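Local coordinates for RNA polymerase sigma factor SIGMA-28 (FliA) (Aquifex aeolicus, PDB 1RP3), which is a flagellar sigma factor, probably directing RNA polymerase to its promoters, and is held here in an inactive conformation by the anti-sigma factor FlgM, at residues 139-142 / 143-147; 195-198 / 199-203. One frame throughout, in Å; residues are numbered along the deposited sequence.

Contact 1 of 2, residues 139-142 / 143-147; sequences INFS and YILSL
Phe-141 sends its ring forward along the helix into the fork between Ile-144 and Leu-145, and this is the tightly packed part of the contact. Its CG stands opposite the backbone N (chi1 -157°), which brings CE1 to 3.6 Å from CG2 of Ile-144, a side chain it crosses at about a right angle. On the other flank of the ring, CE2 lies 3.8 Å from CG of Leu-145. Beneath this cluster Leu-145 N donates to Phe-141 O at 2.8 Å, the shortest backbone bond of the turn.

The partly exposed side, carrying Ser-142, Tyr-143 and Ser-146, is looser. Tyr-143 runs alongside Ile-139, with CE2 3.9 Å from CG2 of Ile-139, while its N makes only weak bonds to Ile-139 O and Asn-140 O. Ser-142 O takes the amide of Ser-146 at 3.1 Å and, weakly, its OG as well. Tyr-143 OH bonds to Glu-98 and Ser-142 OG to the carbonyl of Phe-89, both elsewhere in the chain, while Ser-142 OG also bonds to Lys-138 O one turn back.

The turn lies midway along helix 129-158, in sigma-70 region 3. Helix 66-85 packs on Phe-141, Ile-144 and Leu-145, helix 92-112 on Ile-139 and Ser-142, and helix 217-236 on Asn-140, Tyr-143 and Ile-144.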
ATOM      1  N   ILE A 139       0.785 -11.897  -7.570  1.00 34.67           N
ATOM      2  CA  ILE A 139       1.462 -12.810  -6.661  1.00 34.14           C
ATOM      3  C   ILE A 139       1.987 -12.033  -5.462  1.00 34.48           C
ATOM      4  O   ILE A 139       1.665 -12.346  -4.311  1.00 35.32           O
ATOM      5  CB  ILE A 139       2.628 -13.550  -7.366  1.00 34.38           C
ATOM      6  CG1 ILE A 139       2.072 -14.597  -8.332  1.00 34.19           C
ATOM      7  CG2 ILE A 139       3.550 -14.197  -6.333  1.00 34.62           C
ATOM      8  CD1 ILE A 139       3.113 -15.145  -9.298  1.00 35.05           C
ATOM      9  N   ASN A 140       2.768 -11.002  -5.751  1.00 35.18           N
ATOM     10  CA  ASN A 140       3.334 -10.142  -4.727  1.00 36.41           C
ATOM     11  C   ASN A 140       2.275  -9.449  -3.886  1.00 34.14           C
ATOM     12  O   ASN A 140       2.472  -9.233  -2.682  1.00 32.76           O
ATOM     13  CB  ASN A 140       4.267  -9.110  -5.354  1.00 36.79           C
ATOM     14  CG  ASN A 140       5.639  -9.668  -5.605  1.00 43.02           C
ATOM     15  OD1 ASN A 140       6.089  -9.769  -6.746  1.00 45.05           O
ATOM     16  ND2 ASN A 140       6.307 -10.077  -4.531  1.00 46.28           N
ATOM     17  N   PHE A 141       1.140  -9.113  -4.497  1.00 34.13           N
ATOM     18  CA  PHE A 141       0.119  -8.451  -3.707  1.00 34.43           C
ATOM     19  C   PHE A 141      -0.547  -9.406  -2.711  1.00 36.32           C
ATOM     20  O   PHE A 141      -0.935  -8.992  -1.614  1.00 37.91           O
ATOM     21  CB  PHE A 141      -0.895  -7.680  -4.548  1.00 29.97           C
ATOM     22  CG  PHE A 141      -1.575  -6.596  -3.770  1.00 30.20           C
ATOM     23  CD1 PHE A 141      -0.855  -5.487  -3.342  1.00 27.97           C
ATOM     24  CD2 PHE A 141      -2.903  -6.723  -3.377  1.00 31.22           C
ATOM     25  CE1 PHE A 141      -1.442  -4.531  -2.531  1.00 30.63           C
ATOM     26  CE2 PHE A 141      -3.499  -5.762  -2.556  1.00 30.93           C
ATOM     27  CZ  PHE A 141      -2.768  -4.670  -2.136  1.00 29.37           C
ATOM     28  N   SER A 142      -0.611 -10.686  -3.070  1.00 35.90           N
ATOM     29  CA  SER A 142      -1.178 -11.702  -2.192  1.00 37.29           C
ATOM     30  C   SER A 142      -0.387 -11.746  -0.895  1.00 35.66           C
ATOM     31  O   SER A 142      -0.962 -11.914   0.174  1.00 34.83           O
ATOM     32  CB  SER A 142      -1.107 -13.084  -2.844  1.00 42.24           C
ATOM     33  OG  SER A 142      -1.856 -13.122  -4.042  1.00 47.76           O
ATOM     34  N   TYR A 143       0.932 -11.605  -0.994  1.00 34.68           N
ATOM     35  CA  TYR A 143       1.780 -11.615   0.190  1.00 37.73           C
ATOM     36  C   TYR A 143       1.644 -10.316   0.965  1.00 38.61           C
ATOM     37  O   TYR A 143       1.864 -10.276   2.173  1.00 40.30           O
ATOM     38  CB  TYR A 143       3.231 -11.892  -0.179  1.00 39.05           C
ATOM     39  CG  TYR A 143       3.452 -13.314  -0.661  1.00 45.50           C
ATOM     40  CD1 TYR A 143       3.382 -14.396   0.228  1.00 46.76           C
ATOM     41  CD2 TYR A 143       3.689 -13.586  -2.011  1.00 45.74           C
ATOM     42  CE1 TYR A 143       3.545 -15.710  -0.219  1.00 48.80           C
ATOM     43  CE2 TYR A 143       3.851 -14.895  -2.467  1.00 47.77           C
ATOM     44  CZ  TYR A 143       3.777 -15.952  -1.569  1.00 48.97           C
ATOM     45  OH  TYR A 143       3.946 -17.245  -2.020  1.00 50.04           O
ATOM     46  N   ILE A 144       1.275  -9.248   0.268  1.00 38.51           N
ATOM     47  CA  ILE A 144       1.071  -7.968   0.927  1.00 36.68           C
ATOM     48  C   ILE A 144      -0.209  -8.075   1.739  1.00 35.84           C
ATOM     49  O   ILE A 144      -0.254  -7.659   2.890  1.00 33.95           O
ATOM     50  CB  ILE A 144       0.986  -6.816  -0.097  1.00 36.78           C
ATOM     51  CG1 ILE A 144       2.399  -6.434  -0.513  1.00 35.57           C
ATOM     52  CG2 ILE A 144       0.251  -5.596   0.482  1.00 34.39           C
ATOM     53  CD1 ILE A 144       2.453  -5.548  -1.714  1.00 39.10           C
ATOM     54  N   LEU A 145      -1.230  -8.678   1.145  1.00 35.20           N
ATOM     55  CA  LEU A 145      -2.513  -8.858   1.814  1.00 37.01           C
ATOM     56  C   LEU A 145      -2.357  -9.685   3.081  1.00 39.31           C
ATOM     57  O   LEU A 145      -2.819  -9.291   4.158  1.00 40.43           O
ATOM     58  CB  LEU A 145      -3.511  -9.534   0.882  1.00 33.06           C
ATOM     59  CG  LEU A 145      -4.144  -8.618  -0.160  1.00 33.59           C
ATOM     60  CD1 LEU A 145      -4.932  -9.434  -1.136  1.00 27.82           C
ATOM     61  CD2 LEU A 145      -5.034  -7.569   0.519  1.00 31.24           C
ATOM     62  N   SER A 146      -1.720 -10.842   2.941  1.00 40.17           N
ATOM     63  CA  SER A 146      -1.486 -11.721   4.081  1.00 40.19           C
ATOM     64  C   SER A 146      -0.738 -10.996   5.197  1.00 38.79           C
ATOM     65  O   SER A 146      -1.073 -11.141   6.364  1.00 40.34           O
ATOM     66  CB  SER A 146      -0.711 -12.967   3.649  1.00 39.33           C
ATOM     67  OG  SER A 146      -1.523 -13.767   2.819  1.00 41.01           O
ATOM     68  N   LEU A 147       0.265 -10.207   4.837  1.00 37.25           N
ATOM     69  CA  LEU A 147       1.005  -9.473   5.848  1.00 38.26           C
ATOM     70  C   LEU A 147       0.143  -8.369   6.465  1.00 37.78           C
ATOM     71  O   LEU A 147       0.301  -8.046   7.635  1.00 38.32           O
ATOM     72  CB  LEU A 147       2.286  -8.887   5.267  1.00 37.79           C
ATOM     73  CG  LEU A 147       3.181  -8.199   6.291  1.00 40.90           C
ATOM     74  CD1 LEU A 147       3.412  -9.133   7.487  1.00 41.74           C
ATOM     75  CD2 LEU A 147       4.505  -7.801   5.641  1.00 40.66           C
TER

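Contact 2 of 2, residues 195-198 / 199-203; sequences VIQL and IFYEE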
ATOM      1  N   VAL A 195      16.094  -5.340  -0.743  1.00 44.10           N
ATOM      2  CA  VAL A 195      14.962  -5.182  -1.639  1.00 43.13           C
ATOM      3  C   VAL A 195      13.790  -4.570  -0.880  1.00 43.23           C
ATOM      4  O   VAL A 195      13.123  -3.670  -1.384  1.00 43.01           O
ATOM      5  CB  VAL A 195      14.552  -6.536  -2.260  1.00 43.16           C
ATOM      6  CG1 VAL A 195      13.146  -6.463  -2.861  1.00 41.84           C
ATOM      7  CG2 VAL A 195      15.559  -6.945  -3.323  1.00 42.79           C
ATOM      8  N   ILE A 196      13.570  -5.026   0.351  1.00 42.28           N
ATOM      9  CA  ILE A 196      12.476  -4.508   1.156  1.00 41.28           C
ATOM     10  C   ILE A 196      12.675  -3.029   1.452  1.00 41.56           C
ATOM     11  O   ILE A 196      11.728  -2.247   1.376  1.00 40.64           O
ATOM     12  CB  ILE A 196      12.313  -5.283   2.477  1.00 40.89           C
ATOM     13  CG1 ILE A 196      11.824  -6.703   2.201  1.00 42.15           C
ATOM     14  CG2 ILE A 196      11.305  -4.592   3.375  1.00 42.02           C
ATOM     15  CD1 ILE A 196      10.474  -6.765   1.505  1.00 40.84           C
ATOM     16  N   GLN A 197      13.913  -2.636   1.736  1.00 41.92           N
ATOM     17  CA  GLN A 197      14.182  -1.239   2.041  1.00 42.36           C
ATOM     18  C   GLN A 197      13.938  -0.355   0.821  1.00 43.55           C
ATOM     19  O   GLN A 197      13.309   0.704   0.933  1.00 43.94           O
ATOM     20  CB  GLN A 197      15.608  -1.049   2.574  1.00 42.17           C
ATOM     21  CG  GLN A 197      15.911   0.387   3.013  1.00 42.81           C
ATOM     22  CD  GLN A 197      17.262   0.536   3.721  1.00 45.72           C
ATOM     23  OE1 GLN A 197      17.548  -0.142   4.718  1.00 44.39           O
ATOM     24  NE2 GLN A 197      18.082   1.452   3.225  1.00 43.09           N
ATOM     25  N   LEU A 198      14.410  -0.790  -0.347  1.00 41.73           N
ATOM     26  CA  LEU A 198      14.226   0.004  -1.558  1.00 41.64           C
ATOM     27  C   LEU A 198      12.755   0.131  -1.935  1.00 41.27           C
ATOM     28  O   LEU A 198      12.323   1.160  -2.464  1.00 42.33           O
ATOM     29  CB  LEU A 198      15.016  -0.589  -2.728  1.00 41.71           C
ATOM     30  CG  LEU A 198      16.546  -0.448  -2.750  1.00 43.28           C
ATOM     31  CD1 LEU A 198      17.086  -1.104  -3.999  1.00 44.94           C
ATOM     32  CD2 LEU A 198      16.976   1.000  -2.711  1.00 41.95           C
ATOM     33  N   ILE A 199      11.983  -0.906  -1.626  1.00 39.98           N
ATOM     34  CA  ILE A 199      10.569  -0.915  -1.952  1.00 37.32           C
ATOM     35  C   ILE A 199       9.683  -0.136  -0.997  1.00 37.41           C
ATOM     36  O   ILE A 199       8.879   0.683  -1.432  1.00 35.23           O
ATOM     37  CB  ILE A 199      10.040  -2.364  -2.097  1.00 37.15           C
ATOM     38  CG1 ILE A 199      10.500  -2.932  -3.443  1.00 39.07           C
ATOM     39  CG2 ILE A 199       8.515  -2.398  -1.992  1.00 37.36           C
ATOM     40  CD1 ILE A 199       9.935  -4.280  -3.803  1.00 38.16           C
ATOM     41  N   PHE A 200       9.873  -0.350   0.301  1.00 35.81           N
ATOM     42  CA  PHE A 200       9.042   0.295   1.307  1.00 35.03           C
ATOM     43  C   PHE A 200       9.590   1.539   1.967  1.00 37.07           C
ATOM     44  O   PHE A 200       8.825   2.431   2.322  1.00 37.00           O
ATOM     45  CB  PHE A 200       8.641  -0.712   2.386  1.00 33.30           C
ATOM     46  CG  PHE A 200       7.789  -1.836   1.877  1.00 30.84           C
ATOM     47  CD1 PHE A 200       8.372  -2.996   1.401  1.00 27.33           C
ATOM     48  CD2 PHE A 200       6.402  -1.756   1.929  1.00 28.96           C
ATOM     49  CE1 PHE A 200       7.586  -4.070   0.981  1.00 28.50           C
ATOM     50  CE2 PHE A 200       5.603  -2.826   1.509  1.00 31.17           C
ATOM     51  CZ  PHE A 200       6.200  -3.987   1.039  1.00 28.77           C
ATOM     52  N   TYR A 201      10.897   1.581   2.202  1.00 39.70           N
ATOM     53  CA  TYR A 201      11.485   2.754   2.825  1.00 42.24           C
ATOM     54  C   TYR A 201      11.753   3.811   1.757  1.00 42.98           C
ATOM     55  O   TYR A 201      11.533   4.993   1.988  1.00 44.80           O
ATOM     56  CB  TYR A 201      12.756   2.396   3.597  1.00 45.84           C
ATOM     57  CG  TYR A 201      13.460   3.595   4.195  1.00 48.60           C
ATOM     58  CD1 TYR A 201      12.940   4.241   5.315  1.00 50.54           C
ATOM     59  CD2 TYR A 201      14.631   4.098   3.624  1.00 51.01           C
ATOM     60  CE1 TYR A 201      13.568   5.362   5.853  1.00 53.45           C
ATOM     61  CE2 TYR A 201      15.269   5.214   4.147  1.00 52.84           C
ATOM     62  CZ  TYR A 201      14.735   5.845   5.262  1.00 54.73           C
ATOM     63  OH  TYR A 201      15.369   6.957   5.772  1.00 56.90           O
ATOM     64  N   GLU A 202      12.220   3.385   0.587  1.00 42.15           N
ATOM     65  CA  GLU A 202      12.469   4.322  -0.504  1.00 42.11           C
ATOM     66  C   GLU A 202      11.211   4.528  -1.357  1.00 42.06           C
ATOM     67  O   GLU A 202      11.152   5.439  -2.175  1.00 41.47           O
ATOM     68  CB  GLU A 202      13.636   3.855  -1.381  1.00 43.61           C
ATOM     69  CG  GLU A 202      14.961   3.642  -0.644  1.00 44.76           C
ATOM     70  CD  GLU A 202      15.588   4.924  -0.089  1.00 48.88           C
ATOM     71  OE1 GLU A 202      15.188   6.044  -0.491  1.00 47.63           O
ATOM     72  OE2 GLU A 202      16.504   4.802   0.756  1.00 49.38           O
ATOM     73  N   GLU A 203      10.203   3.684  -1.144  1.00 42.99           N
ATOM     74  CA  GLU A 203       8.931   3.759  -1.861  1.00 42.69           C
ATOM     75  C   GLU A 203       9.089   3.677  -3.380  1.00 42.60           C
ATOM     76  O   GLU A 203       8.590   4.511  -4.134  1.00 42.92           O
ATOM     77  CB  GLU A 203       8.153   5.008  -1.445  1.00 44.52           C
ATOM     78  CG  GLU A 203       7.809   5.033   0.041  1.00 47.89           C
ATOM     79  CD  GLU A 203       6.993   6.248   0.445  1.00 51.35           C
ATOM     80  OE1 GLU A 203       7.428   7.392   0.185  1.00 52.26           O
ATOM     81  OE2 GLU A 203       5.910   6.056   1.031  1.00 54.98           O
TER
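Ile-199, Leu-198 and Gln-197 carry this turn near the end of helix 190-201, each reaching a different partner. Ile-199 lies back along Val-195, both side chains pointing the same way, with CD1 4.0 Å from CG1 of Val-195. Its CG1 turns away from the carbonyl carbon to sit beside the backbone N (chi1 -76°), a rotation that lays it 3.4 Å from Val-195 O, the same oxygen that accepts the Ile-199 amide. The other branch, CG2, rests against one face of the Phe-200 ring, near its rim. An alanine in place of Ile-199 is likely to open a gap beside Val-195 and leave that ring face without its methyl cover.

CD2 of Leu-198 lies 3.9 Å from CG of Glu-202; this CG lies against the turn, and the bend at chi2 (-67°) swings the carboxylate away from it, where Tyr-72 of FlgM is its partner. Gln-197 runs beside Tyr-201, its CG 3.8 Å from CB of Tyr-201, with the amide and ring planes 74° apart. The Gln-197 carbonyl oxygen is gripped twice: Tyr-201 N at 2.9 Å comes in tilted from the carbonyl plane, whereas Glu-202 N, at the same distance, approaches almost head-on. This second bond, i to i+5, makes a wider pi-type turn near the end of the helix; Glu-203 then takes a positive phi.

Two sides of the turn differ in chemistry. Val-195 and Ile-199 are apolar and pack on helix 217-236 of region 4, whereas Gln-197 and Glu-202 both hydrogen-bond to Tyr-72 OH of FlgM. The turn thus joins a hydrophobic core to a mixed docking surface, where these hydrogen bonds stand beside apolar packing of Leu-198 and Ile-196 on FlgM.

From the N terminus, the chain first makes contact 1 midway along helix 129-158, then passes through helix 167-185 to contact 2 near the end of helix 190-201. Each is a local turn closing no long loop, and the two follow in series, neither nested nor crossed. Their centres are 15 Å apart and their nearest atoms about 5 Å apart, without touching. Helix 217-236 packs against both, and His-35 meets Phe-141 and Ile-144 of contact 1 as well as Ile-199 and Phe-200 of contact 2. FlgM also reaches both turns, so regions 3 and 4 share neighbours within the inactive sigma factor.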